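PDB 5D8N: leucine aminopeptidase 1, chloroplastic from Solanum lycopersicum, which removes N-terminal amino acids, preferably leucine, from peptides as a magnesium-dependent homohexamer and also acts as a protein-folding chaperone. Local coordinates for residues A[171-176]-A[217-223]. The protein carries 1 engineered substitution. Numbering follows the deposited sequence.
Sequences FEDNRF and RELVNAP. With MG (magnesium ion), chain H.
Arg217 lies along the Phe171 ring, its CD 3.8 Å from Phe171 CD2. Phe171 CD2 meets the edge of the Arg217 guanidinium, near its plane, at NH1; Arg217 NE is held by Thr515 O. Glu218 comes next, its CG 3.8 Å from Phe171 CZ. One water joins Glu218 OE2 to Asp173 OD1, weakly on the aspartate side. The carbonyl of Glu218 takes two N-H groups from opposite faces: Ala222 N, just past the helix, and Arg175 NH2, at 2.9 Å from Glu218 O. A bend at chi3 (-66°) turns the Arg175 guanidinium side-on to Asp173, with Arg175 NE on Asp173 OD1 and, in a salt bridge, Arg175 NH2 on Asp173 OD2 at 2.7 Å. Glu218 CB covers one guanidinium face and Phe176 the other. With an alanine at Arg175, the Asp173 carboxylate would probably lose its charge partner and the Glu218 carbonyl its side-chain donor from the loop. Val220 O joins Ala222 O on a magnesium ion, completed by four waters. Asn221 ND2 reaches the anti lone pair of Asp173 OD2 at 3.0 Å, while Asn221 OD1 accepts from Ala514 N. Ala222 CB touches Phe176 CZ. Pro223 CD sits over the Phe176 ring, a CH-pi contact 4.2 Å from the centroid. The contact ties residues 171-176, in the N-terminal domain family region after helix 152-170, to the C-terminal end of helix 197-221, which packs against helix 327-342 of the catalytic domain.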
ATOM      1  N   PHE A 171     -38.692  10.670 -10.182  1.00 25.12           N
ATOM      2  CA  PHE A 171     -37.755  10.619 -11.301  1.00 25.11           C
ATOM      3  C   PHE A 171     -37.014   9.292 -11.296  1.00 26.32           C
ATOM      4  O   PHE A 171     -36.497   8.876 -10.267  1.00 26.10           O
ATOM      5  CB  PHE A 171     -36.758  11.762 -11.203  1.00 24.64           C
ATOM      6  CG  PHE A 171     -35.606  11.643 -12.153  1.00 24.65           C
ATOM      7  CD1 PHE A 171     -35.797  11.796 -13.517  1.00 26.03           C
ATOM      8  CD2 PHE A 171     -34.352  11.334 -11.684  1.00 24.32           C
ATOM      9  CE1 PHE A 171     -34.722  11.779 -14.388  1.00 24.10           C
ATOM     10  CE2 PHE A 171     -33.283  11.259 -12.556  1.00 24.82           C
ATOM     11  CZ  PHE A 171     -33.463  11.532 -13.904  1.00 23.91           C
ATOM     12  N   GLU A 172     -36.956   8.634 -12.446  0.55 26.62           N
ATOM     13  CA  GLU A 172     -36.165   7.410 -12.601  0.55 28.91           C
ATOM     14  C   GLU A 172     -35.459   7.482 -13.956  0.55 26.63           C
ATOM     15  O   GLU A 172     -36.075   7.787 -14.968  0.55 27.73           O
ATOM     16  CB  GLU A 172     -37.041   6.149 -12.530  0.55 32.89           C
ATOM     17  CG  GLU A 172     -36.309   4.902 -12.043  0.55 35.94           C
ATOM     18  CD  GLU A 172     -37.101   3.599 -12.198  0.55 39.19           C
ATOM     19  OE1 GLU A 172     -37.885   3.430 -13.162  0.55 36.72           O
ATOM     20  OE2 GLU A 172     -36.880   2.680 -11.381  0.55 37.21           O
ATOM     21  N   ASP A 173     -34.135   7.382 -13.941  1.00 24.65           N
ATOM     22  CA  ASP A 173     -33.345   7.552 -15.136  1.00 20.77           C
ATOM     23  C   ASP A 173     -33.108   6.175 -15.738  1.00 21.35           C
ATOM     24  O   ASP A 173     -32.223   5.433 -15.307  1.00 20.78           O
ATOM     25  CB  ASP A 173     -32.035   8.280 -14.807  1.00 19.55           C
ATOM     26  CG  ASP A 173     -31.332   8.805 -16.049  1.00 21.12           C
ATOM     27  OD1 ASP A 173     -31.710   8.378 -17.163  1.00 23.29           O
ATOM     28  OD2 ASP A 173     -30.336   9.566 -15.933  1.00 22.04           O
ATOM     29  N   ASN A 174     -33.820   5.882 -16.824  1.00 22.60           N
ATOM     30  CA  ASN A 174     -33.727   4.595 -17.493  1.00 22.85           C
ATOM     31  C   ASN A 174     -33.138   4.643 -18.889  1.00 21.32           C
ATOM     32  O   ASN A 174     -33.346   3.735 -19.694  1.00 21.15           O
ATOM     33  CB  ASN A 174     -35.125   3.978 -17.590  1.00 25.65           C
ATOM     34  CG  ASN A 174     -35.673   3.593 -16.244  1.00 26.21           C
ATOM     35  OD1 ASN A 174     -34.980   3.009 -15.416  1.00 28.08           O
ATOM     36  ND2 ASN A 174     -36.887   4.021 -15.976  1.00 29.26           N
ATOM     37  N   ARG A 175     -32.513   5.762 -19.208  1.00 20.15           N
ATOM     38  CA  ARG A 175     -31.965   5.945 -20.534  1.00 21.50           C
ATOM     39  C   ARG A 175     -30.939   4.876 -20.946  1.00 24.56           C
ATOM     40  O   ARG A 175     -30.739   4.678 -22.136  1.00 25.78           O
ATOM     41  CB  ARG A 175     -31.297   7.311 -20.596  1.00 20.44           C
ATOM     42  CG  ARG A 175     -32.261   8.483 -20.598  1.00 20.84           C
ATOM     43  CD  ARG A 175     -31.492   9.800 -20.596  1.00 20.24           C
ATOM     44  NE  ARG A 175     -30.758   9.955 -19.347  1.00 20.65           N
ATOM     45  CZ  ARG A 175     -29.688  10.736 -19.189  1.00 22.10           C
ATOM     46  NH1 ARG A 175     -29.314  11.552 -20.162  1.00 21.52           N
ATOM     47  NH2 ARG A 175     -29.023  10.742 -18.036  1.00 20.09           N
ATOM     48  N   PHE A 176     -30.225   4.267 -19.996  1.00 22.55           N
ATOM     49  CA  PHE A 176     -29.132   3.355 -20.333  1.00 21.80           C
ATOM     50  C   PHE A 176     -29.330   1.911 -19.900  1.00 23.61           C
ATOM     51  O   PHE A 176     -28.363   1.158 -19.818  1.00 26.14           O
ATOM     52  CB  PHE A 176     -27.811   3.859 -19.759  1.00 21.37           C
ATOM     53  CG  PHE A 176     -27.567   5.307 -20.029  1.00 21.87           C
ATOM     54  CD1 PHE A 176     -27.259   5.735 -21.308  1.00 21.42           C
ATOM     55  CD2 PHE A 176     -27.740   6.245 -19.040  1.00 21.72           C
ATOM     56  CE1 PHE A 176     -27.153   7.073 -21.605  1.00 20.97           C
ATOM     57  CE2 PHE A 176     -27.613   7.586 -19.328  1.00 22.11           C
ATOM     58  CZ  PHE A 176     -27.356   8.006 -20.619  1.00 21.09           C
ATOM     59  N   ARG A 217     -29.334  16.001 -12.644  1.00 19.46           N
ATOM     60  CA  ARG A 217     -29.196  14.559 -12.429  1.00 18.27           C
ATOM     61  C   ARG A 217     -28.875  13.836 -13.723  1.00 20.54           C
ATOM     62  O   ARG A 217     -27.952  13.006 -13.762  1.00 21.00           O
ATOM     63  CB  ARG A 217     -30.497  13.970 -11.881  1.00 18.27           C
ATOM     64  CG  ARG A 217     -30.809  14.459 -10.482  1.00 20.02           C
ATOM     65  CD  ARG A 217     -31.966  13.706  -9.873  1.00 21.68           C
ATOM     66  NE  ARG A 217     -32.220  14.196  -8.522  1.00 23.44           N
ATOM     67  CZ  ARG A 217     -33.192  13.733  -7.744  1.00 25.60           C
ATOM     68  NH1 ARG A 217     -33.958  12.743  -8.188  1.00 26.96           N
ATOM     69  NH2 ARG A 217     -33.496  14.360  -6.611  1.00 22.44           N
ATOM     70  N   GLU A 218     -29.594  14.186 -14.790  1.00 18.76           N
ATOM     71  CA  GLU A 218     -29.345  13.531 -16.079  1.00 20.67           C
ATOM     72  C   GLU A 218     -27.954  13.772 -16.635  1.00 19.35           C
ATOM     73  O   GLU A 218     -27.292  12.844 -17.115  1.00 17.56           O
ATOM     74  CB  GLU A 218     -30.394  13.958 -17.096  1.00 22.23           C
ATOM     75  CG  GLU A 218     -31.754  13.321 -16.843  1.00 25.00           C
ATOM     76  CD  GLU A 218     -32.783  13.729 -17.886  1.00 31.18           C
ATOM     77  OE1 GLU A 218     -32.683  14.867 -18.400  1.00 33.16           O
ATOM     78  OE2 GLU A 218     -33.740  12.951 -18.119  1.00 36.13           O
ATOM     79  N   LEU A 219     -27.458  14.990 -16.439  1.00 18.18           N
ATOM     80  CA  LEU A 219     -26.146  15.326 -16.972  1.00 19.52           C
ATOM     81  C   LEU A 219     -25.063  14.531 -16.248  1.00 20.44           C
ATOM     82  O   LEU A 219     -24.091  14.117 -16.853  1.00 20.54           O
ATOM     83  CB  LEU A 219     -25.890  16.824 -16.870  1.00 19.74           C
ATOM     84  CG  LEU A 219     -26.746  17.668 -17.811  1.00 21.83           C
ATOM     85  CD1 LEU A 219     -26.529  19.138 -17.517  1.00 23.59           C
ATOM     86  CD2 LEU A 219     -26.408  17.372 -19.262  1.00 23.23           C
ATOM     87  N   VAL A 220     -25.253  14.310 -14.953  1.00 20.14           N
ATOM     88  CA  VAL A 220     -24.294  13.583 -14.136  1.00 19.13           C
ATOM     89  C   VAL A 220     -24.455  12.076 -14.328  1.00 19.42           C
ATOM     90  O   VAL A 220     -23.477  11.379 -14.411  1.00 18.93           O
ATOM     91  CB  VAL A 220     -24.439  13.959 -12.646  1.00 18.76           C
ATOM     92  CG1 VAL A 220     -23.476  13.154 -11.786  1.00 19.28           C
ATOM     93  CG2 VAL A 220     -24.171  15.446 -12.440  1.00 20.30           C
ATOM     94  N   ASN A 221     -25.667  11.545 -14.235  1.00 20.22           N
ATOM     95  CA  ASN A 221     -25.866  10.134 -14.470  1.00 19.69           C
ATOM     96  C   ASN A 221     -25.224   9.661 -15.769  1.00 20.88           C
ATOM     97  O   ASN A 221     -24.829   8.513 -15.873  1.00 23.68           O
ATOM     98  CB  ASN A 221     -27.358   9.814 -14.524  1.00 18.85           C
ATOM     99  CG  ASN A 221     -28.007   9.752 -13.162  1.00 18.98           C
ATOM    100  OD1 ASN A 221     -27.357   9.704 -12.128  1.00 19.60           O
ATOM    101  ND2 ASN A 221     -29.323   9.818 -13.157  1.00 21.33           N
ATOM    102  N   ALA A 222     -25.349  10.440 -16.837  1.00 20.29           N
ATOM    103  CA  ALA A 222     -24.866  10.011 -18.127  1.00 20.59           C
ATOM    104  C   ALA A 222     -23.352   9.841 -18.029  1.00 23.27           C
ATOM    105  O   ALA A 222     -22.657  10.672 -17.441  1.00 22.48           O
ATOM    106  CB  ALA A 222     -25.231  11.036 -19.184  1.00 20.40           C
ATOM    107  N   PRO A 223     -22.824   8.788 -18.655  1.00 22.22           N
ATOM    108  CA  PRO A 223     -21.388   8.565 -18.677  1.00 21.42           C
ATOM    109  C   PRO A 223     -20.692   9.458 -19.695  1.00 20.35           C
ATOM    110  O   PRO A 223     -21.325  10.059 -20.584  1.00 19.33           O
ATOM    111  CB  PRO A 223     -21.305   7.104 -19.087  1.00 22.96           C
ATOM    112  CG  PRO A 223     -22.432   6.976 -20.073  1.00 23.59           C
ATOM    113  CD  PRO A 223     -23.530   7.820 -19.506  1.00 23.59           C
TER
HETATM  114 MG    MG H 605     -21.618  11.083 -15.666  1.00 50.31          MG
HETATM  115  O   HOH W   1     -35.769   9.944  -7.873  1.00 30.46           O
HETATM  116  O   HOH W   2     -34.045  10.213 -17.807  1.00 29.18           O
HETATM  117  O   HOH W   3     -27.875  13.990 -20.142  1.00 28.96           O
HETATM  118  O   HOH W   4     -21.670  13.175 -16.619  1.00 20.87           O
HETATM  119  O   HOH W   5     -21.424   9.204 -14.541  1.00 37.76           O
HETATM  120  O   HOH W   6     -19.628  11.008 -16.586  1.00 35.73           O
HETATM  121  O   HOH W   7     -20.567  12.174 -14.128  1.00 34.02           O